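Local coordinates for choline binding protein PCPA (Streptococcus pneumoniae, PDB 4CP6) that probably attaches to choline on the pneumococcal cell surface and presents a leucine-rich repeat domain, and is studied as a vaccine antigen, at residues 32-37 against 66-71. Sequence-based numbering, arbitrary orientation.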
# COMPACT_ATOMS: atom_id res chain seq x y z
N GLU A 32 -38.11 16.87 5.84
CA GLU A 32 -39.03 17.74 5.13
C GLU A 32 -40.41 17.14 5.34
O GLU A 32 -40.68 16.03 4.89
CB GLU A 32 -38.69 17.84 3.63
CG GLU A 32 -39.38 19.03 2.96
CD GLU A 32 -39.26 19.16 1.45
OE1 GLU A 32 -38.30 18.61 0.87
OE2 GLU A 32 -40.12 19.85 0.86
N GLY A 33 -41.23 17.87 6.09
CA GLY A 33 -42.56 17.39 6.43
C GLY A 33 -42.43 16.13 7.25
O GLY A 33 -41.70 16.11 8.25
N ASN A 34 -43.08 15.05 6.80
CA ASN A 34 -43.03 13.78 7.53
C ASN A 34 -42.08 12.74 6.95
O ASN A 34 -42.19 11.55 7.29
CB ASN A 34 -44.43 13.19 7.64
CG ASN A 34 -45.34 14.02 8.49
OD1 ASN A 34 -44.90 14.72 9.40
ND2 ASN A 34 -46.63 13.94 8.22
N ILE A 35 -41.13 13.18 6.10
CA ILE A 35 -40.14 12.30 5.45
C ILE A 35 -38.73 12.79 5.75
O ILE A 35 -38.45 13.95 5.51
CB ILE A 35 -40.40 12.18 3.91
CG1 ILE A 35 -41.81 11.59 3.65
CG2 ILE A 35 -39.32 11.30 3.25
CD1 ILE A 35 -42.27 11.68 2.19
N GLY A 36 -37.87 11.91 6.26
CA GLY A 36 -36.50 12.29 6.54
C GLY A 36 -35.51 11.16 6.40
O GLY A 36 -35.89 10.05 6.01
N THR A 37 -34.24 11.46 6.64
CA THR A 37 -33.18 10.46 6.58
C THR A 37 -32.35 10.57 7.81
O THR A 37 -32.19 11.68 8.35
CB THR A 37 -32.30 10.61 5.32
OG1 THR A 37 -31.61 11.86 5.36
CG2 THR A 37 -33.11 10.51 4.05
N VAL A 66 -41.02 8.19 14.06
CA VAL A 66 -41.21 9.03 15.24
C VAL A 66 -42.53 9.74 14.99
O VAL A 66 -42.61 10.61 14.10
CB VAL A 66 -40.04 10.02 15.50
CG1 VAL A 66 -40.28 10.83 16.78
CG2 VAL A 66 -38.71 9.28 15.58
N GLY A 67 -43.58 9.30 15.69
CA GLY A 67 -44.92 9.83 15.47
C GLY A 67 -45.36 9.55 14.05
O GLY A 67 -45.34 8.40 13.62
N ASP A 68 -45.72 10.61 13.28
CA ASP A 68 -46.14 10.42 11.89
C ASP A 68 -44.98 10.66 10.91
O ASP A 68 -45.21 10.78 9.71
CB ASP A 68 -47.31 11.37 11.55
CG ASP A 68 -48.23 10.83 10.49
OD1 ASP A 68 -48.17 9.62 10.21
OD2 ASP A 68 -48.99 11.63 9.90
N LYS A 69 -43.74 10.69 11.42
CA LYS A 69 -42.56 10.91 10.56
C LYS A 69 -41.82 9.59 10.34
O LYS A 69 -41.76 8.75 11.23
CB LYS A 69 -41.61 11.95 11.15
CG LYS A 69 -42.27 13.29 11.46
CD LYS A 69 -41.26 14.27 12.02
CE LYS A 69 -41.94 15.52 12.52
NZ LYS A 69 -41.36 16.74 11.90
N VAL A 70 -41.28 9.43 9.15
CA VAL A 70 -40.54 8.22 8.78
C VAL A 70 -39.15 8.65 8.35
O VAL A 70 -39.00 9.48 7.45
CB VAL A 70 -41.27 7.46 7.66
CG1 VAL A 70 -40.48 6.25 7.21
CG2 VAL A 70 -42.67 7.05 8.12
N PHE A 71 -38.14 8.05 8.98
CA PHE A 71 -36.73 8.34 8.67
C PHE A 71 -36.08 7.08 8.09
O PHE A 71 -36.07 6.04 8.73
CB PHE A 71 -35.98 8.77 9.92
CG PHE A 71 -36.47 10.09 10.46
CD1 PHE A 71 -35.94 11.30 9.99
CD2 PHE A 71 -37.48 10.14 11.43
CE1 PHE A 71 -36.41 12.52 10.49
CE2 PHE A 71 -37.93 11.36 11.93
CZ PHE A 71 -37.42 12.54 11.43
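Gly-36 and Phe-71 meet at the buried end of two parallel strands, each leaving a type II' hairpin turn, in the mixed sheet at the N-terminal end of the leucine-rich repeat protein. The turns, Glu-32 to Ile-35 and Val-66 to Lys-69, lie next to each other, and both have a positive-phi glycine at their second position. Two backbone bonds set the register: Val-70 N gives its hydrogen to Asn-34 O (3.0 Å), and Gly-36 N gives its own to Val-70 O (2.9 Å). Phe-71 CA adds a CA-H...O contact to Gly-36 O, and the backbone bond of Gly-36 with Thr-72 continues the ladder. Packing is close where Phe-71 meets Gly-36, both buried. With CG anti to its carbonyl carbon (chi1 -66°), Phe-71 lays its ring against the backbone of Gly-36, CD1 3.6 Å from Gly-36 CA; Thr-37 N lies at the ring edge. The Phe-71 side chain also packs on Val-28 and Val-31 of strand 24-32, Ile-19 of strand 18-21 and Ile-64 of strand 63-66. Ile-35 and Val-70 point to the other face of the sheet.

Toward the turns the contact loosens into solvent. The side chain of Asn-34 leans over the backbone of Asp-68, CB 3.3 Å from Asp-68 O. The Asn-34 amide stands 50° from the Asp-68 carboxylate, and Asn-34 ND2 stays 3.7 Å from Asp-68 OD2, without a hydrogen bond. The side chain of Lys-69 crosses that of Asn-34 at about a right angle, its CG 3.6 Å from Asn-34 OD1.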